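PDB 6LKG: sensor protein kinase HptS from Staphylococcus aureus, which acts as a sensor histidine kinase, phosphorylating itself on histidine, and probably detects external signals together with a binding protein of an ABC transporter. Local coordinates for residues 58-63 and 104-109; 84-89 and 100-105; 123-128 and 143-148; 9-14 and 155-160. All coordinates share one frame; numbering follows the deposited sequence.

Interaction 1: 58-63 and 104-109; sequences PATLYY and YMANTP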
loop_
_atom_site.group_PDB
_atom_site.type_symbol
_atom_site.label_atom_id
_atom_site.label_comp_id
_atom_site.label_asym_id
_atom_site.label_seq_id
_atom_site.Cartn_x
_atom_site.Cartn_y
_atom_site.Cartn_z
ATOM N N PRO D 58 -12.618 -16.678 12.901
ATOM C CA PRO D 58 -12.035 -15.401 13.349
ATOM C C PRO D 58 -11.286 -14.594 12.293
ATOM O O PRO D 58 -11.251 -13.362 12.381
ATOM C CB PRO D 58 -11.084 -15.840 14.469
ATOM C CG PRO D 58 -10.655 -17.200 14.062
ATOM C CD PRO D 58 -11.854 -17.834 13.407
ATOM N N ALA D 59 -10.666 -15.251 11.314
ATOM C CA ALA D 59 -9.765 -14.553 10.404
ATOM C C ALA D 59 -10.514 -13.557 9.519
ATOM O O ALA D 59 -11.720 -13.672 9.280
ATOM C CB ALA D 59 -9.002 -15.549 9.530
ATOM N N THR D 60 -9.772 -12.558 9.041
ATOM C CA THR D 60 -10.289 -11.589 8.076
ATOM C C THR D 60 -10.224 -12.221 6.693
ATOM O O THR D 60 -9.153 -12.327 6.094
ATOM C CB THR D 60 -9.485 -10.293 8.122
ATOM O OG1 THR D 60 -9.505 -9.759 9.452
ATOM C CG2 THR D 60 -10.069 -9.266 7.160
ATOM N N LEU D 61 -11.374 -12.651 6.185
ATOM C CA LEU D 61 -11.447 -13.360 4.920
ATOM C C LEU D 61 -12.194 -12.530 3.888
ATOM O O LEU D 61 -13.140 -11.807 4.212
ATOM C CB LEU D 61 -12.137 -14.719 5.070
ATOM C CG LEU D 61 -11.495 -15.771 5.971
ATOM C CD1 LEU D 61 -12.276 -17.074 5.873
ATOM C CD2 LEU D 61 -10.038 -15.982 5.603
ATOM N N TYR D 62 -11.757 -12.646 2.639
ATOM C CA TYR D 62 -12.428 -12.017 1.514
ATOM C C TYR D 62 -12.699 -13.077 0.461
ATOM O O TYR D 62 -11.790 -13.820 0.079
ATOM C CB TYR D 62 -11.589 -10.877 0.928
ATOM C CG TYR D 62 -11.397 -9.724 1.885
ATOM C CD1 TYR D 62 -12.420 -8.815 2.123
ATOM C CD2 TYR D 62 -10.191 -9.542 2.546
ATOM C CE1 TYR D 62 -12.248 -7.760 3.000
ATOM C CE2 TYR D 62 -10.010 -8.490 3.423
ATOM C CZ TYR D 62 -11.040 -7.603 3.647
ATOM O OH TYR D 62 -10.858 -6.558 4.520
ATOM N N TYR D 63 -13.942 -13.152 0.000
ATOM C CA TYR D 63 -14.315 -14.101 -1.036
ATOM C C TYR D 63 -14.419 -13.398 -2.381
ATOM O O TYR D 63 -14.718 -12.204 -2.459
ATOM C CB TYR D 63 -15.638 -14.801 -0.704
ATOM C CG TYR D 63 -16.814 -13.886 -0.438
ATOM C CD1 TYR D 63 -17.518 -13.296 -1.482
ATOM C CD2 TYR D 63 -17.236 -13.633 0.861
ATOM C CE1 TYR D 63 -18.599 -12.466 -1.235
ATOM C CE2 TYR D 63 -18.313 -12.807 1.116
ATOM C CZ TYR D 63 -18.990 -12.226 0.065
ATOM O OH TYR D 63 -20.063 -11.404 0.320
ATOM N N TYR D 104 -9.558 -15.491 0.283
ATOM C CA TYR D 104 -8.290 -14.892 0.668
ATOM C C TYR D 104 -8.314 -14.557 2.151
ATOM O O TYR D 104 -9.355 -14.177 2.693
ATOM C CB TYR D 104 -8.001 -13.618 -0.132
ATOM C CG TYR D 104 -7.693 -13.829 -1.596
ATOM C CD1 TYR D 104 -6.393 -14.065 -2.023
ATOM C CD2 TYR D 104 -8.695 -13.767 -2.555
ATOM C CE1 TYR D 104 -6.102 -14.248 -3.361
ATOM C CE2 TYR D 104 -8.413 -13.950 -3.897
ATOM C CZ TYR D 104 -7.115 -14.188 -4.293
ATOM O OH TYR D 104 -6.826 -14.370 -5.626
ATOM N N MET D 105 -7.165 -14.699 2.804
ATOM C CA MET D 105 -6.986 -14.258 4.181
ATOM C C MET D 105 -6.066 -13.046 4.184
ATOM O O MET D 105 -4.890 -13.155 3.817
ATOM C CB MET D 105 -6.416 -15.374 5.056
ATOM C CG MET D 105 -6.211 -14.962 6.506
ATOM S SD MET D 105 -5.114 -16.063 7.411
ATOM C CE MET D 105 -3.525 -15.643 6.697
ATOM N N ALA D 106 -6.601 -11.895 4.593
ATOM C CA ALA D 106 -5.776 -10.700 4.710
ATOM C C ALA D 106 -4.996 -10.696 6.015
ATOM O O ALA D 106 -3.860 -10.207 6.058
ATOM C CB ALA D 106 -6.641 -9.443 4.604
ATOM N N ASN D 107 -5.580 -11.253 7.070
ATOM C CA ASN D 107 -4.940 -11.362 8.373
ATOM C C ASN D 107 -5.812 -12.263 9.235
ATOM O O ASN D 107 -6.903 -12.676 8.831
ATOM C CB ASN D 107 -4.749 -9.989 9.026
ATOM C CG ASN D 107 -6.056 -9.232 9.193
ATOM O OD1 ASN D 107 -6.880 -9.570 10.043
ATOM N ND2 ASN D 107 -6.251 -8.201 8.378
ATOM N N THR D 108 -5.316 -12.564 10.428
ATOM C CA THR D 108 -6.093 -13.225 11.461
ATOM C C THR D 108 -5.732 -12.589 12.797
ATOM O O THR D 108 -4.609 -12.099 12.965
ATOM C CB THR D 108 -5.844 -14.745 11.480
ATOM O OG1 THR D 108 -6.952 -15.413 12.099
ATOM C CG2 THR D 108 -4.567 -15.091 12.224
ATOM N N PRO D 109 -6.676 -12.539 13.743
ATOM C CA PRO D 109 -6.376 -11.888 15.033
ATOM C C PRO D 109 -5.165 -12.458 15.753
ATOM O O PRO D 109 -4.438 -11.706 16.414
ATOM C CB PRO D 109 -7.669 -12.101 15.831
ATOM C CG PRO D 109 -8.730 -12.187 14.796
ATOM C CD PRO D 109 -8.100 -12.897 13.626
#
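Thr60 to Tyr62 pair with Tyr104 to Ala106 in the middle of a four-stranded antiparallel sheet, where strand 60-67 lies beside strand 98-107. Helix 3-27 packs on this sheet, an arrangement that resembles the PAS-like modules of extracellular sensor domains. Two backbone bonds join the tyrosines: Tyr62 N gives to Tyr104 O at 2.8 Å, and Tyr104 N returns to Tyr62 O, also at 2.8 Å and almost straight (174°). Two residues along, Ala106 N reaches Thr60 O at 3.0 Å. Thr60 N bonds to Asn107 O at 2.9 Å. A side-chain bond adds to it: Thr60 OG1 donates to Asn107 OD1 at 2.7 Å, arriving from above the plane of the amide carbonyl. In Asn107, CG sits between the backbone N and the carbonyl carbon; this chi1 (58°) swings the amide toward Thr60, and chi2 turns OD1 to it. Ala106 CB meets the edge of the Tyr62 ring, in its plane, 3.7 Å from CE2. The face opposite Tyr62 and Tyr104 is apolar, with Leu61 CD2 lying across Met105 CB at 3.7 Å; Thr17 of helix 3-27 and Ile54 of helix 40-54 touch Leu61 there. While Asn107 N stays buried without a partner, the Thr60 hydroxyl gives the Asn107 side-chain carbonyl oxygen one.

Interaction 2: 84-89 and 100-105; sequences MYLFST and MLKIYM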
loop_
_atom_site.group_PDB
_atom_site.type_symbol
_atom_site.label_atom_id
_atom_site.label_comp_id
_atom_site.label_asym_id
_atom_site.label_seq_id
_atom_site.Cartn_x
_atom_site.Cartn_y
_atom_site.Cartn_z
ATOM N N MET D 84 -2.492 -10.822 -0.092
ATOM C CA MET D 84 -3.221 -11.689 0.816
ATOM C C MET D 84 -2.850 -13.141 0.552
ATOM O O MET D 84 -2.324 -13.493 -0.507
ATOM C CB MET D 84 -4.737 -11.516 0.663
ATOM C CG MET D 84 -5.241 -10.110 0.917
ATOM S SD MET D 84 -7.024 -10.013 0.685
ATOM C CE MET D 84 -7.265 -8.241 0.719
ATOM N N TYR D 85 -3.154 -13.986 1.528
ATOM C CA TYR D 85 -2.901 -15.418 1.418
ATOM C C TYR D 85 -4.058 -16.058 0.665
ATOM O O TYR D 85 -5.197 -16.048 1.145
ATOM C CB TYR D 85 -2.735 -16.021 2.809
ATOM C CG TYR D 85 -2.589 -17.527 2.851
ATOM C CD1 TYR D 85 -1.592 -18.172 2.132
ATOM C CD2 TYR D 85 -3.429 -18.299 3.645
ATOM C CE1 TYR D 85 -1.452 -19.549 2.183
ATOM C CE2 TYR D 85 -3.295 -19.671 3.705
ATOM C CZ TYR D 85 -2.306 -20.291 2.975
ATOM O OH TYR D 85 -2.178 -21.659 3.039
ATOM N N LEU D 86 -3.784 -16.593 -0.524
ATOM C CA LEU D 86 -4.796 -17.382 -1.212
ATOM C C LEU D 86 -5.008 -18.667 -0.428
ATOM O O LEU D 86 -4.081 -19.469 -0.266
ATOM C CB LEU D 86 -4.391 -17.686 -2.653
ATOM C CG LEU D 86 -5.351 -18.668 -3.339
ATOM C CD1 LEU D 86 -6.779 -18.129 -3.318
ATOM C CD2 LEU D 86 -4.919 -18.982 -4.766
ATOM N N PHE D 87 -6.226 -18.865 0.058
ATOM C CA PHE D 87 -6.485 -19.864 1.079
ATOM C C PHE D 87 -7.260 -21.056 0.544
ATOM O O PHE D 87 -7.016 -22.183 0.980
ATOM C CB PHE D 87 -7.244 -19.200 2.238
ATOM C CG PHE D 87 -7.088 -19.883 3.571
ATOM C CD1 PHE D 87 -6.640 -21.187 3.676
ATOM C CD2 PHE D 87 -7.291 -19.160 4.735
ATOM C CE1 PHE D 87 -6.484 -21.784 4.910
ATOM C CE2 PHE D 87 -7.123 -19.746 5.973
ATOM C CZ PHE D 87 -6.719 -21.062 6.060
ATOM N N SER D 88 -8.130 -20.849 -0.441
ATOM C CA SER D 88 -8.776 -21.963 -1.117
ATOM C C SER D 88 -9.318 -21.485 -2.455
ATOM O O SER D 88 -9.659 -20.311 -2.620
ATOM C CB SER D 88 -9.898 -22.564 -0.260
ATOM O OG SER D 88 -11.018 -21.699 -0.200
ATOM N N THR D 89 -9.399 -22.416 -3.400
ATOM C CA THR D 89 -9.936 -22.154 -4.728
ATOM C C THR D 89 -10.834 -23.323 -5.093
ATOM O O THR D 89 -10.402 -24.478 -5.033
ATOM C CB THR D 89 -8.825 -21.992 -5.775
ATOM O OG1 THR D 89 -7.933 -20.943 -5.378
ATOM C CG2 THR D 89 -9.423 -21.651 -7.135
ATOM N N MET D 100 -16.032 -19.772 -10.161
ATOM C CA MET D 100 -14.847 -19.993 -9.348
ATOM C C MET D 100 -14.975 -19.218 -8.045
ATOM O O MET D 100 -15.293 -18.024 -8.055
ATOM C CB MET D 100 -13.582 -19.563 -10.089
ATOM C CG MET D 100 -12.311 -19.745 -9.271
ATOM S SD MET D 100 -10.806 -19.511 -10.229
ATOM C CE MET D 100 -11.031 -17.823 -10.784
ATOM N N LEU D 101 -14.738 -19.897 -6.928
ATOM C CA LEU D 101 -14.739 -19.269 -5.615
ATOM C C LEU D 101 -13.318 -19.265 -5.069
ATOM O O LEU D 101 -12.710 -20.328 -4.899
ATOM C CB LEU D 101 -15.683 -19.991 -4.654
ATOM C CG LEU D 101 -15.692 -19.432 -3.228
ATOM C CD1 LEU D 101 -16.232 -18.009 -3.217
ATOM C CD2 LEU D 101 -16.498 -20.321 -2.298
ATOM N N LYS D 102 -12.794 -18.073 -4.801
ATOM C CA LYS D 102 -11.511 -17.895 -4.139
ATOM C C LYS D 102 -11.736 -17.272 -2.770
ATOM O O LYS D 102 -12.542 -16.347 -2.625
ATOM C CB LYS D 102 -10.572 -17.005 -4.957
ATOM C CG LYS D 102 -9.943 -17.671 -6.170
ATOM C CD LYS D 102 -9.076 -16.676 -6.930
ATOM C CE LYS D 102 -8.476 -17.293 -8.181
ATOM N NZ LYS D 102 -7.545 -18.408 -7.855
ATOM N N ILE D 103 -11.025 -17.781 -1.768
ATOM C CA ILE D 103 -11.078 -17.247 -0.413
ATOM C C ILE D 103 -9.679 -16.770 -0.056
ATOM O O ILE D 103 -8.722 -17.555 -0.092
ATOM C CB ILE D 103 -11.569 -18.292 0.601
ATOM C CG1 ILE D 103 -12.952 -18.818 0.213
ATOM C CG2 ILE D 103 -11.615 -17.684 1.995
ATOM C CD1 ILE D 103 -14.036 -17.789 0.268
ATOM N N TYR D 104 -9.558 -15.491 0.283
ATOM C CA TYR D 104 -8.290 -14.892 0.668
ATOM C C TYR D 104 -8.314 -14.557 2.151
ATOM O O TYR D 104 -9.355 -14.177 2.693
ATOM C CB TYR D 104 -8.001 -13.618 -0.132
ATOM C CG TYR D 104 -7.693 -13.829 -1.596
ATOM C CD1 TYR D 104 -6.393 -14.065 -2.023
ATOM C CD2 TYR D 104 -8.695 -13.767 -2.555
ATOM C CE1 TYR D 104 -6.102 -14.248 -3.361
ATOM C CE2 TYR D 104 -8.413 -13.950 -3.897
ATOM C CZ TYR D 104 -7.115 -14.188 -4.293
ATOM O OH TYR D 104 -6.826 -14.370 -5.626
ATOM N N MET D 105 -7.165 -14.699 2.804
ATOM C CA MET D 105 -6.986 -14.258 4.181
ATOM C C MET D 105 -6.066 -13.046 4.184
ATOM O O MET D 105 -4.890 -13.155 3.817
ATOM C CB MET D 105 -6.416 -15.374 5.056
ATOM C CG MET D 105 -6.211 -14.962 6.506
ATOM S SD MET D 105 -5.114 -16.063 7.411
ATOM C CE MET D 105 -3.525 -15.643 6.697
#
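Leu86 has CG anti to its backbone N (chi1 172°), while Tyr104 carries its ring beside its own N (chi1 -70°), and together these torsions lay Leu86 CD1 over one face of the Tyr104 ring, 4.2 Å from the centroid. The extended Met84 crosses Tyr104 at about a right angle, its SD 3.8 Å from Tyr104 CB and oblique to the ring. On the opposite face of the sheet Met105 bends at its last torsion and brings CE to Tyr85 CB at 4.0 Å. Its sulfur makes an oblique Met-aromatic contact, Met105 SD lying 5.4 Å from the centroid of the Phe87 ring. In this beta hairpin (85-93/98-107) Tyr85 and Met105 form a regular pair, each N bonded to the other's O, before a classic bulge interrupts the register: Phe87 N bonds to Ile103 O at 2.8 Å, and Ser88 N reaches the same oxygen weakly at 3.4 Å. Ser88 OG rests 3.5 Å from Ile103 CG1, buried and without a polar partner. Lys102 and Thr89 run side by side, NZ of Lys102 3.6 Å from OG1 of Thr89. Tyr85 OH is hydrogen-bonded to His164 on strand 164-170 and to His161 in the loop before it.

Interaction 3: 123-128 and 143-148; sequences LIVDQY and EKYRPQ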
loop_
_atom_site.group_PDB
_atom_site.type_symbol
_atom_site.label_atom_id
_atom_site.label_comp_id
_atom_site.label_asym_id
_atom_site.label_seq_id
_atom_site.Cartn_x
_atom_site.Cartn_y
_atom_site.Cartn_z
ATOM N N LEU D 123 5.111 -15.922 8.259
ATOM C CA LEU D 123 5.275 -16.263 6.855
ATOM C C LEU D 123 4.536 -17.561 6.580
ATOM O O LEU D 123 4.484 -18.446 7.440
ATOM C CB LEU D 123 6.754 -16.429 6.478
ATOM C CG LEU D 123 7.607 -15.187 6.229
ATOM C CD1 LEU D 123 9.078 -15.561 6.276
ATOM C CD2 LEU D 123 7.260 -14.552 4.893
ATOM N N ILE D 124 3.955 -17.667 5.390
ATOM C CA ILE D 124 3.440 -18.931 4.874
ATOM C C ILE D 124 4.134 -19.186 3.545
ATOM O O ILE D 124 4.074 -18.348 2.636
ATOM C CB ILE D 124 1.912 -18.921 4.714
ATOM C CG1 ILE D 124 1.236 -18.691 6.068
ATOM C CG2 ILE D 124 1.438 -20.238 4.115
ATOM C CD1 ILE D 124 -0.277 -18.758 6.019
ATOM N N VAL D 125 4.809 -20.329 3.438
ATOM C CA VAL D 125 5.596 -20.667 2.261
ATOM C C VAL D 125 5.204 -22.056 1.781
ATOM O O VAL D 125 4.755 -22.898 2.564
ATOM C CB VAL D 125 7.114 -20.610 2.549
ATOM C CG1 VAL D 125 7.522 -19.220 3.007
ATOM C CG2 VAL D 125 7.498 -21.653 3.589
ATOM N N ASP D 126 5.372 -22.294 0.481
ATOM C CA ASP D 126 5.147 -23.625 -0.060
ATOM C C ASP D 126 6.459 -24.408 -0.055
ATOM O O ASP D 126 7.488 -23.943 0.442
ATOM C CB ASP D 126 4.516 -23.549 -1.454
ATOM C CG ASP D 126 5.433 -22.929 -2.509
ATOM O OD1 ASP D 126 6.631 -22.682 -2.245
ATOM O OD2 ASP D 126 4.936 -22.686 -3.628
ATOM N N GLN D 127 6.428 -25.617 -0.617
ATOM C CA GLN D 127 7.607 -26.476 -0.590
ATOM C C GLN D 127 8.718 -25.985 -1.510
ATOM O O GLN D 127 9.841 -26.494 -1.418
ATOM C CB GLN D 127 7.222 -27.911 -0.955
ATOM C CG GLN D 127 6.823 -28.107 -2.406
ATOM C CD GLN D 127 5.329 -27.968 -2.624
ATOM O OE1 GLN D 127 4.701 -27.030 -2.130
ATOM N NE2 GLN D 127 4.751 -28.907 -3.364
ATOM N N TYR D 128 8.439 -25.019 -2.384
ATOM C CA TYR D 128 9.452 -24.422 -3.244
ATOM C C TYR D 128 9.901 -23.056 -2.738
ATOM O O TYR D 128 10.501 -22.287 -3.495
ATOM C CB TYR D 128 8.929 -24.315 -4.678
ATOM C CG TYR D 128 8.390 -25.618 -5.218
ATOM C CD1 TYR D 128 9.245 -26.654 -5.563
ATOM C CD2 TYR D 128 7.024 -25.815 -5.376
ATOM C CE1 TYR D 128 8.758 -27.849 -6.054
ATOM C CE2 TYR D 128 6.528 -27.009 -5.866
ATOM C CZ TYR D 128 7.399 -28.021 -6.204
ATOM O OH TYR D 128 6.911 -29.212 -6.691
ATOM N N GLU D 143 7.597 -13.767 -3.916
ATOM C CA GLU D 143 9.040 -13.912 -3.983
ATOM C C GLU D 143 9.482 -15.121 -3.163
ATOM O O GLU D 143 8.680 -15.794 -2.510
ATOM C CB GLU D 143 9.719 -12.628 -3.510
ATOM C CG GLU D 143 9.339 -11.411 -4.342
ATOM C CD GLU D 143 10.100 -10.162 -3.945
ATOM O OE1 GLU D 143 10.806 -10.195 -2.915
ATOM O OE2 GLU D 143 9.985 -9.146 -4.662
ATOM N N LYS D 144 10.780 -15.403 -3.194
ATOM C CA LYS D 144 11.331 -16.563 -2.513
ATOM C C LYS D 144 11.759 -16.200 -1.100
ATOM O O LYS D 144 12.333 -15.132 -0.867
ATOM C CB LYS D 144 12.532 -17.113 -3.282
ATOM C CG LYS D 144 12.196 -17.697 -4.637
ATOM C CD LYS D 144 11.328 -18.932 -4.493
ATOM C CE LYS D 144 11.231 -19.680 -5.806
ATOM N NZ LYS D 144 10.278 -20.819 -5.724
ATOM N N TYR D 145 11.473 -17.093 -0.158
ATOM C CA TYR D 145 12.029 -16.999 1.185
ATOM C C TYR D 145 13.258 -17.898 1.232
ATOM O O TYR D 145 13.147 -19.110 1.020
ATOM C CB TYR D 145 11.021 -17.416 2.255
ATOM C CG TYR D 145 11.599 -17.392 3.657
ATOM C CD1 TYR D 145 12.005 -16.194 4.230
ATOM C CD2 TYR D 145 11.741 -18.554 4.403
ATOM C CE1 TYR D 145 12.533 -16.148 5.506
ATOM C CE2 TYR D 145 12.271 -18.521 5.686
ATOM C CZ TYR D 145 12.664 -17.312 6.230
ATOM O OH TYR D 145 13.192 -17.261 7.502
ATOM N N ARG D 146 14.396 -17.326 1.544
ATOM C CA ARG D 146 15.606 -18.085 1.603
ATOM C C ARG D 146 16.073 -18.231 3.030
ATOM O O ARG D 146 16.600 -17.306 3.610
ATOM C CB ARG D 146 16.655 -17.403 0.756
ATOM C CG ARG D 146 16.453 -17.642 -0.719
ATOM C CD ARG D 146 16.041 -19.080 -1.037
ATOM N NE ARG D 146 15.871 -19.242 -2.471
ATOM C CZ ARG D 146 15.157 -20.182 -3.055
ATOM N NH1 ARG D 146 14.541 -21.078 -2.348
ATOM N NH2 ARG D 146 15.084 -20.224 -4.357
ATOM N N PRO D 147 15.819 -19.367 3.616
ATOM C CA PRO D 147 16.056 -19.545 5.042
ATOM C C PRO D 147 17.514 -19.346 5.391
ATOM O O PRO D 147 17.846 -18.746 6.398
ATOM C CB PRO D 147 15.639 -20.988 5.282
ATOM C CG PRO D 147 15.604 -21.622 3.948
ATOM C CD PRO D 147 15.240 -20.555 2.995
ATOM N N GLN D 148 18.377 -19.819 4.513
ATOM C CA GLN D 148 19.796 -19.826 4.750
ATOM C C GLN D 148 20.239 -18.396 4.900
ATOM O O GLN D 148 21.337 -18.167 5.323
ATOM C CB GLN D 148 20.519 -20.505 3.600
ATOM C CG GLN D 148 20.341 -22.014 3.591
ATOM C CD GLN D 148 21.000 -22.725 2.400
ATOM O OE1 GLN D 148 21.210 -22.140 1.337
ATOM N NE2 GLN D 148 21.317 -23.993 2.588
HETATM O O HOH W 1 13.225 -22.798 -4.945
#
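Leu123 and Tyr145 make the main apolar contact. With CG anti to the backbone N, chi1 of Tyr145 (177°) carries the ring toward the strand, and chi2 turns a face to Leu123; Leu123 CD1 sits over that face, 3.8 Å from the ring centroid and 21° off its normal, a CH-pi contact. Pro147 N lies over the opposite face. Val125 CG1 packs beside the root of the ring, 4.0 Å from Tyr145 CB. The polar contacts gather on Tyr128 O. Lys144 NZ donates to this carbonyl at 2.7 Å, tilted about 32° out of its plane. Water 1 lies 3.1 Å from Tyr128 O and accepts from Arg146 NH2 at 3.2 Å, in plane at the edge of the guanidinium. An Asx turn shapes the 126-128 bend, Tyr128 N bonding to Asp126 OD1 at 3.0 Å. Beyond the two segments Arg146 bridges to Asp129, and Lys144 bonds to Asn130 and bridges to Glu22 of the ABC transporter chain, so this corner belongs to the interface between the two proteins. In the fold, strand 121-126 runs between strands 131-134 and 164-170, while Phe139, Phe152 and Ile131 complete the surroundings of Tyr145.

Interaction 4: 9-14 and 155-160; sequences ESQSSL and ESVKLN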
loop_
_atom_site.group_PDB
_atom_site.type_symbol
_atom_site.label_atom_id
_atom_site.label_comp_id
_atom_site.label_asym_id
_atom_site.label_seq_id
_atom_site.Cartn_x
_atom_site.Cartn_y
_atom_site.Cartn_z
ATOM N N GLU D 9 -1.071 -22.214 18.334
ATOM C CA GLU D 9 -2.372 -21.549 18.350
ATOM C C GLU D 9 -2.765 -21.072 16.958
ATOM O O GLU D 9 -3.926 -21.205 16.555
ATOM C CB GLU D 9 -2.355 -20.387 19.342
ATOM C CG GLU D 9 -2.229 -20.833 20.791
ATOM C CD GLU D 9 -1.912 -19.690 21.736
ATOM O OE1 GLU D 9 -1.600 -18.583 21.250
ATOM O OE2 GLU D 9 -1.978 -19.900 22.966
ATOM N N SER D 10 -1.810 -20.517 16.207
ATOM C CA SER D 10 -2.120 -20.035 14.865
ATOM C C SER D 10 -2.419 -21.196 13.925
ATOM O O SER D 10 -3.313 -21.102 13.076
ATOM C CB SER D 10 -0.965 -19.192 14.327
ATOM O OG SER D 10 -0.837 -17.979 15.050
ATOM N N GLN D 11 -1.684 -22.302 14.066
ATOM C CA GLN D 11 -1.947 -23.477 13.243
ATOM C C GLN D 11 -3.334 -24.044 13.518
ATOM O O GLN D 11 -4.047 -24.441 12.589
ATOM C CB GLN D 11 -0.878 -24.540 13.493
ATOM C CG GLN D 11 -0.953 -25.724 12.552
ATOM C CD GLN D 11 -0.457 -27.008 13.189
ATOM O OE1 GLN D 11 -0.441 -27.141 14.413
ATOM N NE2 GLN D 11 -0.055 -27.964 12.360
ATOM N N SER D 12 -3.733 -24.092 14.792
ATOM C CA SER D 12 -5.073 -24.561 15.128
ATOM C C SER D 12 -6.139 -23.619 14.582
ATOM O O SER D 12 -7.168 -24.070 14.065
ATOM C CB SER D 12 -5.210 -24.709 16.644
ATOM O OG SER D 12 -6.539 -25.042 17.007
ATOM N N SER D 13 -5.908 -22.308 14.686
ATOM C CA SER D 13 -6.874 -21.340 14.176
ATOM C C SER D 13 -7.003 -21.432 12.660
ATOM O O SER D 13 -8.116 -21.374 12.122
ATOM C CB SER D 13 -6.468 -19.927 14.593
ATOM O OG SER D 13 -7.434 -18.974 14.186
ATOM N N LEU D 14 -5.880 -21.587 11.956
ATOM C CA LEU D 14 -5.933 -21.694 10.501
ATOM C C LEU D 14 -6.614 -22.985 10.070
ATOM O O LEU D 14 -7.381 -22.994 9.100
ATOM C CB LEU D 14 -4.524 -21.595 9.918
ATOM C CG LEU D 14 -3.865 -20.218 10.029
ATOM C CD1 LEU D 14 -2.404 -20.282 9.613
ATOM C CD2 LEU D 14 -4.622 -19.188 9.201
ATOM N N GLU D 155 10.012 -20.746 14.647
ATOM C CA GLU D 155 9.457 -22.089 14.697
ATOM C C GLU D 155 8.490 -22.232 13.532
ATOM O O GLU D 155 7.788 -21.278 13.183
ATOM C CB GLU D 155 8.736 -22.369 16.024
ATOM C CG GLU D 155 9.660 -22.535 17.223
ATOM C CD GLU D 155 10.762 -23.551 16.981
ATOM O OE1 GLU D 155 11.872 -23.362 17.526
ATOM O OE2 GLU D 155 10.521 -24.533 16.248
ATOM N N SER D 156 8.479 -23.408 12.912
ATOM C CA SER D 156 7.657 -23.647 11.735
ATOM C C SER D 156 6.812 -24.897 11.931
ATOM O O SER D 156 7.179 -25.805 12.682
ATOM C CB SER D 156 8.516 -23.785 10.468
ATOM O OG SER D 156 9.344 -24.930 10.535
ATOM N N VAL D 157 5.662 -24.928 11.255
ATOM C CA VAL D 157 4.783 -26.090 11.266
ATOM C C VAL D 157 4.083 -26.173 9.916
ATOM O O VAL D 157 3.911 -25.166 9.224
ATOM C CB VAL D 157 3.759 -26.027 12.426
ATOM C CG1 VAL D 157 2.634 -25.058 12.098
ATOM C CG2 VAL D 157 3.217 -27.416 12.742
ATOM N N LYS D 158 3.679 -27.383 9.542
ATOM C CA LYS D 158 2.989 -27.594 8.279
ATOM C C LYS D 158 1.486 -27.466 8.480
ATOM O O LYS D 158 0.936 -27.959 9.469
ATOM C CB LYS D 158 3.307 -28.970 7.692
ATOM C CG LYS D 158 2.772 -29.156 6.277
ATOM C CD LYS D 158 2.872 -30.595 5.794
ATOM C CE LYS D 158 2.030 -30.798 4.538
ATOM N NZ LYS D 158 0.566 -30.786 4.821
ATOM N N LEU D 159 0.828 -26.798 7.539
ATOM C CA LEU D 159 -0.621 -26.669 7.549
ATOM C C LEU D 159 -1.252 -27.875 6.863
ATOM O O LEU D 159 -0.656 -28.490 5.975
ATOM C CB LEU D 159 -1.056 -25.374 6.861
ATOM C CG LEU D 159 -0.385 -24.099 7.380
ATOM C CD1 LEU D 159 -0.871 -22.876 6.620
ATOM C CD2 LEU D 159 -0.630 -23.934 8.874
ATOM N N ASN D 160 -2.475 -28.207 7.282
ATOM C CA ASN D 160 -3.076 -29.473 6.866
ATOM C C ASN D 160 -3.561 -29.429 5.423
ATOM O O ASN D 160 -3.474 -30.431 4.705
ATOM C CB ASN D 160 -4.246 -29.831 7.783
ATOM C CG ASN D 160 -3.799 -30.248 9.161
ATOM O OD1 ASN D 160 -2.623 -30.528 9.384
ATOM N ND2 ASN D 160 -4.740 -30.305 10.098
#
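Gln11 lays its extended side chain over Val157, crossing it at about a right angle. Its CG meets Val157 CG1 at 3.7 Å, and farther out NE2 lies 3.3 Å from Val157 CG2. With CG anti to the backbone N of Gln11 (chi1 -172°) and the chain extended beyond it, the amide reaches across to the strand, where NE2 donates to Lys158 O at 3.1 Å (148° at the hydrogen). This is where helix 3-27 packs on strand 153-158, an outermost strand of the second four-stranded sheet within the chain; Val7, one turn earlier on the helix, also touches Val157. Leu159 slides past Gln11 in the opposite direction, its CD2 4.1 Å from Gln11 CG and 4.1 Å from Leu14 CD1, and Leu159 also rests on Leu166 of the neighbouring strand. On the far side from the helix, Lys158, extended until its last torsion, bonds through NZ to Leu159 O at 2.8 Å and also to Ala162 O.

How the interactions relate
Interactions 1 and 2 lie in one sheet, their centres about 10 Å apart, and share Tyr104 and Met105 because strand 98-107 pairs with 60-67 on one edge and 85-93 on the other. Interactions 3 and 4 each use one strand of the second sheet, centres about 16 Å apart. Along the chain interaction 4 spans everything, joining the N-terminal helix to a late strand, with interactions 1 and 2 and then interaction 3 falling between its segments. Leu14 touches Met105, linking helix 3-27 to the first sheet, while Tyr85 meets Ile124 of the second sheet and also Leu159. One long helix thus packs against both sheets, and of the four, only interaction 3 is touched by the ABC transporter chain.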